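Local structure of 4-hydroxybutyrate coenzyme A transferase (Shewanella oneidensis, 2OAS) at residues A[101-105]-A[106-110]; A[134-137]-A[138-142]; A[239-242]-A[243-246]. The protein binds coenzyme A and probably transfers it between carboxylic acids such as acetate and 4-hydroxybutyrate. All coordinates share one frame; numbering follows the deposited sequence.

Contact 1. Residues A[101-105]-A[106-110]; sequences PKLFR and SGEQK
Leu103 and Gln109 meet where the chain folds back after its helix: Leu103 CG lies 3.7 Å from Gln109 CB, and CD2 of the leucine rests on the same methylene. One atom further out, Gln109 CG reaches Phe104 CE1 at 3.9 Å, the two side chains lying side by side with the amide turned 80° from the ring. Gln109 can do both because its CG stands opposite the backbone N (chi1 172°) and the chain then bends at chi2 (67°), swinging the amide back so that NE2 donates an almost straight bond to Lys110 O, 3.0 Å away, in the carbonyl plane and on a lone pair. An alanine here would keep the methyl against Leu103 but would probably leave Phe104 CE1 without its neighbour and Lys110 O without that donor. This is the C-terminal end of helix 100-105, where Gly107 takes a positive phi and Phe104 O receives Gly107 N from above its carbonyl plane. Leu103 O is held by Gln109 N at 3.0 Å. Ser106 OG accepts from Glu108 N at 3.3 Å, an ST turn, and sits 2.8 Å from both Lys102 O and Glu108 OE1, with a single proton to share between them. Glu108 OE1 also touches Leu103 CD1, the side chains crossing at about a right angle, while Lys102 NZ stays 4.2 Å from Glu108 OE1, too far for a salt bridge. Both polar ends look to the second subunit: Glu108 OE2 forms a salt bridge with Lys393 of that subunit, and Lys102 NZ a hydrogen bond with Gly340 O of that subunit. Arg105 leaves the helix on a different side, to salt bridges with Glu287 and Asp285, and Phe104 meets Trp23 edge-to-face.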
loop_
_atom_site.group_PDB
_atom_site.type_symbol
_atom_site.label_atom_id
_atom_site.label_comp_id
_atom_site.label_asym_id
_atom_site.label_seq_id
_atom_site.Cartn_x
_atom_site.Cartn_y
_atom_site.Cartn_z
ATOM N N PRO A 101 0.587 -10.124 -13.456
ATOM C CA PRO A 101 1.327 -11.309 -13.914
ATOM C C PRO A 101 1.084 -12.499 -12.998
ATOM O O PRO A 101 0.966 -13.641 -13.455
ATOM C CB PRO A 101 2.778 -10.855 -13.862
ATOM C CG PRO A 101 2.677 -9.415 -14.188
ATOM C CD PRO A 101 1.498 -8.980 -13.318
ATOM N N LYS A 102 0.998 -12.217 -11.703
ATOM C CA LYS A 102 0.764 -13.256 -10.706
ATOM C C LYS A 102 -0.642 -13.863 -10.820
ATOM O O LYS A 102 -0.827 -15.067 -10.611
ATOM C CB LYS A 102 0.965 -12.699 -9.290
ATOM C CG LYS A 102 0.498 -13.648 -8.187
ATOM C CD LYS A 102 -0.265 -12.901 -7.065
ATOM C CE LYS A 102 -0.983 -13.901 -6.122
ATOM N NZ LYS A 102 -1.648 -13.291 -4.913
ATOM N N LEU A 103 -1.632 -13.024 -11.131
ATOM C CA LEU A 103 -3.016 -13.474 -11.283
ATOM C C LEU A 103 -3.080 -14.475 -12.431
ATOM O O LEU A 103 -3.858 -15.433 -12.408
ATOM C CB LEU A 103 -3.932 -12.285 -11.595
ATOM C CG LEU A 103 -5.444 -12.511 -11.477
ATOM C CD1 LEU A 103 -5.810 -12.592 -10.007
ATOM C CD2 LEU A 103 -6.207 -11.371 -12.116
ATOM N N PHE A 104 -2.262 -14.244 -13.450
ATOM C CA PHE A 104 -2.242 -15.144 -14.588
ATOM C C PHE A 104 -1.456 -16.393 -14.250
ATOM O O PHE A 104 -1.969 -17.506 -14.375
ATOM C CB PHE A 104 -1.624 -14.477 -15.815
ATOM C CG PHE A 104 -2.404 -13.316 -16.338
ATOM C CD1 PHE A 104 -3.756 -13.171 -16.039
ATOM C CD2 PHE A 104 -1.790 -12.370 -17.149
ATOM C CE1 PHE A 104 -4.492 -12.094 -16.533
ATOM C CE2 PHE A 104 -2.511 -11.288 -17.658
ATOM C CZ PHE A 104 -3.870 -11.148 -17.347
ATOM N N ARG A 105 -0.217 -16.213 -13.805
ATOM C CA ARG A 105 0.634 -17.356 -13.476
ATOM C C ARG A 105 0.081 -18.282 -12.397
ATOM O O ARG A 105 0.212 -19.500 -12.508
ATOM C CB ARG A 105 2.040 -16.872 -13.100
ATOM C CG ARG A 105 2.892 -16.570 -14.333
ATOM C CD ARG A 105 3.894 -15.446 -14.120
ATOM N NE ARG A 105 4.643 -15.213 -15.351
ATOM C CZ ARG A 105 5.417 -14.160 -15.586
ATOM N NH1 ARG A 105 5.567 -13.205 -14.676
ATOM N NH2 ARG A 105 6.041 -14.071 -16.751
ATOM N N SER A 106 -0.543 -17.712 -11.371
ATOM C CA SER A 106 -1.118 -18.496 -10.279
ATOM C C SER A 106 -2.330 -19.271 -10.775
ATOM O O SER A 106 -2.908 -20.079 -10.051
ATOM C CB SER A 106 -1.565 -17.582 -9.144
ATOM O OG SER A 106 -2.693 -16.824 -9.547
ATOM N N GLY A 107 -2.721 -18.994 -12.009
ATOM C CA GLY A 107 -3.866 -19.665 -12.590
ATOM C C GLY A 107 -5.194 -19.166 -12.054
ATOM O O GLY A 107 -6.243 -19.740 -12.358
ATOM N N GLU A 108 -5.168 -18.104 -11.257
ATOM C CA GLU A 108 -6.405 -17.560 -10.699
ATOM C C GLU A 108 -7.308 -17.034 -11.807
ATOM O O GLU A 108 -8.529 -17.161 -11.732
ATOM C CB GLU A 108 -6.090 -16.451 -9.688
ATOM C CG GLU A 108 -5.421 -16.954 -8.405
ATOM C CD GLU A 108 -4.941 -15.826 -7.492
ATOM O OE1 GLU A 108 -4.037 -15.054 -7.907
ATOM O OE2 GLU A 108 -5.471 -15.713 -6.361
ATOM N N GLN A 109 -6.699 -16.450 -12.839
ATOM C CA GLN A 109 -7.443 -15.915 -13.989
ATOM C C GLN A 109 -6.964 -16.604 -15.262
ATOM O O GLN A 109 -5.835 -16.423 -15.699
ATOM C CB GLN A 109 -7.252 -14.399 -14.104
ATOM C CG GLN A 109 -7.841 -13.783 -15.378
ATOM C CD GLN A 109 -9.365 -13.841 -15.444
ATOM O OE1 GLN A 109 -10.059 -13.137 -14.723
ATOM N NE2 GLN A 109 -9.884 -14.682 -16.316
ATOM N N LYS A 110 -7.846 -17.404 -15.839
ATOM C CA LYS A 110 -7.555 -18.148 -17.048
ATOM C C LYS A 110 -7.579 -17.260 -18.283
ATOM O O LYS A 110 -8.326 -16.284 -18.345
ATOM C CB LYS A 110 -8.583 -19.269 -17.223
ATOM C CG LYS A 110 -7.986 -20.643 -17.460
ATOM C CD LYS A 110 -7.236 -21.144 -16.217
ATOM C CE LYS A 110 -6.617 -22.533 -16.468
ATOM N NZ LYS A 110 -5.883 -23.083 -15.286
HETATM O O HOH W 1 -4.075 -18.599 -16.124
#

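Contact 2. Residues A[134-137]-A[138-142]; sequences EATL and AACQV
Thr136 and Cys140 make the first-turn contact of this helix: Cys140 N donates to Thr136 O at 2.7 Å, the carbonyl pointing almost straight at it. With SG beside its own backbone N (chi1 -72°), the cysteine lays its sulfur 3.4 Å from Thr136 O and 4.0 Å from Thr136 OG1. That hydroxyl is buried and has no partner in the model. One residue back, Ala139 N is held by Ala135 O at 3.0 Å. On the next face the Gln141 chain bends at chi2 so that its amide crosses the Leu137 side chain at a slant; Gln141 N gives Leu137 O only a weak bond. At the entrance a water bridges Glu134 O and Ala138 N, lying 2.9 Å from the latter. Glu134 OE2 takes Ala135 N at 2.9 Å on its anti side, and OE1 of the same carboxylate accepts from Ser26 N. Further out, Trp23 of strand 21-24 packs on Thr136 and Ala139, Pro101 and Arg105 of helix 100-105 on Ala138, and Arg105 also bonds Gln141 OE1. The arrangement is the N-terminal start of helix 136-142, packed on the parallel sheet of the N-terminal domain, with the side chain of Ala135 about 11 Å from the bound coenzyme A.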
loop_
_atom_site.group_PDB
_atom_site.type_symbol
_atom_site.label_atom_id
_atom_site.label_comp_id
_atom_site.label_asym_id
_atom_site.label_seq_id
_atom_site.Cartn_x
_atom_site.Cartn_y
_atom_site.Cartn_z
ATOM N N GLU A 134 4.970 -5.187 -20.178
ATOM C CA GLU A 134 3.970 -5.210 -19.108
ATOM C C GLU A 134 3.608 -6.617 -18.616
ATOM O O GLU A 134 4.477 -7.365 -18.162
ATOM C CB GLU A 134 2.692 -4.449 -19.535
ATOM C CG GLU A 134 2.442 -4.306 -21.057
ATOM C CD GLU A 134 1.194 -5.038 -21.525
ATOM O OE1 GLU A 134 0.741 -4.822 -22.673
ATOM O OE2 GLU A 134 0.664 -5.837 -20.739
ATOM N N ALA A 135 2.339 -6.980 -18.704
ATOM C CA ALA A 135 1.879 -8.279 -18.243
ATOM C C ALA A 135 1.530 -9.225 -19.370
ATOM O O ALA A 135 1.053 -10.341 -19.129
ATOM C CB ALA A 135 0.673 -8.102 -17.352
ATOM N N THR A 136 1.771 -8.798 -20.602
ATOM C CA THR A 136 1.462 -9.629 -21.763
ATOM C C THR A 136 2.374 -10.865 -21.788
ATOM O O THR A 136 1.943 -11.965 -22.144
ATOM C CB THR A 136 1.543 -8.777 -23.080
ATOM O OG1 THR A 136 1.457 -9.634 -24.222
ATOM C CG2 THR A 136 2.824 -7.977 -23.128
ATOM N N LEU A 137 3.621 -10.689 -21.363
ATOM C CA LEU A 137 4.584 -11.785 -21.325
ATOM C C LEU A 137 4.030 -12.906 -20.444
ATOM O O LEU A 137 4.095 -14.090 -20.797
ATOM C CB LEU A 137 5.912 -11.256 -20.779
ATOM C CG LEU A 137 7.151 -12.149 -20.820
ATOM C CD1 LEU A 137 7.088 -13.141 -19.701
ATOM C CD2 LEU A 137 7.249 -12.841 -22.172
ATOM N N ALA A 138 3.454 -12.519 -19.306
ATOM C CA ALA A 138 2.859 -13.468 -18.367
ATOM C C ALA A 138 1.596 -14.084 -18.970
ATOM O O ALA A 138 1.295 -15.271 -18.762
ATOM C CB ALA A 138 2.530 -12.755 -17.058
ATOM N N ALA A 139 0.861 -13.271 -19.732
ATOM C CA ALA A 139 -0.367 -13.725 -20.390
ATOM C C ALA A 139 -0.004 -14.753 -21.458
ATOM O O ALA A 139 -0.680 -15.767 -21.618
ATOM C CB ALA A 139 -1.091 -12.540 -21.018
ATOM N N CYS A 140 1.067 -14.487 -22.195
ATOM C CA CYS A 140 1.496 -15.423 -23.240
ATOM C C CYS A 140 1.964 -16.741 -22.639
ATOM O O CYS A 140 1.978 -17.762 -23.318
ATOM C CB CYS A 140 2.630 -14.827 -24.067
ATOM S SG CYS A 140 2.089 -13.515 -25.145
ATOM N N GLN A 141 2.337 -16.710 -21.364
ATOM C CA GLN A 141 2.814 -17.904 -20.688
ATOM C C GLN A 141 1.666 -18.868 -20.392
ATOM O O GLN A 141 1.767 -20.070 -20.627
ATOM C CB GLN A 141 3.521 -17.530 -19.373
ATOM C CG GLN A 141 5.002 -17.941 -19.276
ATOM C CD GLN A 141 5.972 -16.857 -19.812
ATOM O OE1 GLN A 141 6.674 -16.177 -19.033
ATOM N NE2 GLN A 141 6.001 -16.691 -21.145
ATOM N N VAL A 142 0.565 -18.333 -19.883
ATOM C CA VAL A 142 -0.565 -19.165 -19.528
ATOM C C VAL A 142 -1.647 -19.252 -20.601
ATOM O O VAL A 142 -2.547 -20.082 -20.516
ATOM C CB VAL A 142 -1.182 -18.675 -18.211
ATOM C CG1 VAL A 142 -0.122 -18.659 -17.129
ATOM C CG2 VAL A 142 -1.758 -17.280 -18.386
HETATM O O HOH W 2 4.395 -10.303 -17.608
#

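Contact 3. Residues A[239-242]-A[243-246]; sequences ILQL and VEKG
A Schellman motif closes helix 237-244, with Gly246 adopting a positive phi just past the last turn and Gly246 N bonding back to Val243 O at 2.9 Å. Inside that turn Val243 N meets Ile239 O at 3.0 Å and Glu244 N meets Leu240 O at 3.2 Å, while Lys245 N reaches Leu242 O only weakly. Ile239 and Val243 touch through their CG2 methyls, 4.1 Å apart; the valine's CG2 stands beside its own backbone N, opposite the carbonyl carbon, and this sets it 3.3 Å from Ile239 O. Glu244 folds back: its CG sits between backbone N and carbonyl carbon (chi1 49°), which brings OE2 to 3.9 Å from Leu240 CG. Lys245 brings its CB to 3.5 Å from Gln241 O, though the end of its chain leads away. Around the turn, Leu219 of helix 213-220 and Ile248 pack on Ile239 and Leu242, and Leu271 and Tyr274 of helix 269-275 on Leu240. The carboxylate of Glu244 makes a long, weak ion pair with Lys270; near Leu240 O and at the C-terminal end of the helix, it is probably somewhat disfavoured, which Lys270 may partly offset.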
loop_
_atom_site.group_PDB
_atom_site.type_symbol
_atom_site.label_atom_id
_atom_site.label_comp_id
_atom_site.label_asym_id
_atom_site.label_seq_id
_atom_site.Cartn_x
_atom_site.Cartn_y
_atom_site.Cartn_z
ATOM N N ILE A 239 12.228 11.860 -21.707
ATOM C CA ILE A 239 13.447 11.232 -21.230
ATOM C C ILE A 239 14.516 11.203 -22.307
ATOM O O ILE A 239 15.674 11.546 -22.064
ATOM C CB ILE A 239 13.163 9.813 -20.769
ATOM C CG1 ILE A 239 11.998 9.836 -19.783
ATOM C CG2 ILE A 239 14.397 9.227 -20.121
ATOM C CD1 ILE A 239 12.253 10.696 -18.571
ATOM N N LEU A 240 14.107 10.805 -23.500
ATOM C CA LEU A 240 15.005 10.722 -24.635
ATOM C C LEU A 240 15.864 11.986 -24.773
ATOM O O LEU A 240 17.062 11.900 -25.045
ATOM C CB LEU A 240 14.181 10.471 -25.906
ATOM C CG LEU A 240 14.881 10.413 -27.261
ATOM C CD1 LEU A 240 15.896 9.285 -27.292
ATOM C CD2 LEU A 240 13.837 10.234 -28.340
ATOM N N GLN A 241 15.264 13.153 -24.567
ATOM C CA GLN A 241 15.986 14.421 -24.677
ATOM C C GLN A 241 17.087 14.593 -23.636
ATOM O O GLN A 241 18.139 15.147 -23.932
ATOM C CB GLN A 241 15.010 15.593 -24.573
ATOM C CG GLN A 241 14.042 15.693 -25.745
ATOM C CD GLN A 241 13.220 16.973 -25.705
ATOM O OE1 GLN A 241 12.299 17.116 -24.889
ATOM N NE2 GLN A 241 13.565 17.926 -26.581
ATOM N N LEU A 242 16.838 14.131 -22.414
ATOM C CA LEU A 242 17.816 14.242 -21.337
ATOM C C LEU A 242 18.934 13.229 -21.533
ATOM O O LEU A 242 20.053 13.411 -21.050
ATOM C CB LEU A 242 17.138 14.028 -19.977
ATOM C CG LEU A 242 16.554 15.271 -19.278
ATOM C CD1 LEU A 242 15.726 16.085 -20.243
ATOM C CD2 LEU A 242 15.728 14.847 -18.074
ATOM N N VAL A 243 18.630 12.156 -22.243
ATOM C CA VAL A 243 19.628 11.145 -22.498
ATOM C C VAL A 243 20.651 11.697 -23.475
ATOM O O VAL A 243 21.857 11.585 -23.245
ATOM C CB VAL A 243 18.990 9.867 -23.084
ATOM C CG1 VAL A 243 20.070 8.871 -23.485
ATOM C CG2 VAL A 243 18.050 9.257 -22.045
ATOM N N GLU A 244 20.177 12.318 -24.551
ATOM C CA GLU A 244 21.095 12.857 -25.543
ATOM C C GLU A 244 21.864 14.057 -24.997
ATOM O O GLU A 244 22.856 14.495 -25.584
ATOM C CB GLU A 244 20.333 13.218 -26.828
ATOM C CG GLU A 244 19.080 14.051 -26.617
ATOM C CD GLU A 244 18.105 14.009 -27.810
ATOM O OE1 GLU A 244 17.673 15.114 -28.254
ATOM O OE2 GLU A 244 17.764 12.882 -28.286
ATOM N N LYS A 245 21.421 14.553 -23.848
ATOM C CA LYS A 245 22.068 15.676 -23.186
ATOM C C LYS A 245 23.103 15.175 -22.181
ATOM O O LYS A 245 23.834 15.966 -21.594
ATOM C CB LYS A 245 21.018 16.535 -22.465
ATOM C CG LYS A 245 20.808 17.911 -23.075
ATOM C CD LYS A 245 20.486 17.800 -24.554
ATOM C CE LYS A 245 20.700 19.126 -25.291
ATOM N NZ LYS A 245 20.611 18.969 -26.787
ATOM N N GLY A 246 23.164 13.862 -21.974
ATOM C CA GLY A 246 24.126 13.313 -21.032
ATOM C C GLY A 246 23.675 13.415 -19.585
ATOM O O GLY A 246 24.335 12.899 -18.686
#

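In the fold
Contacts 1, 2 and 3 follow one another along the chain. The first two lie side by side in the N-terminal domain, centres 10 Å apart, where helices 100-105 and 136-142 pack together through Arg105 and Phe104, the latter with its O against Val142; the chain between them passes through strand 113-118 of the eight-stranded parallel sheet. Contact 3 is remote, on helix 237-244, its centre 31 Å from that of contact 2 and 38 Å from that of contact 1. Contact 1 reaches the second subunit, whereas contacts 2 and 3 are untouched by it. The side chains of Ala135 and Ile239 each lie about 11 Å from that of Glu233, the covalent coenzyme A site, near it without touching.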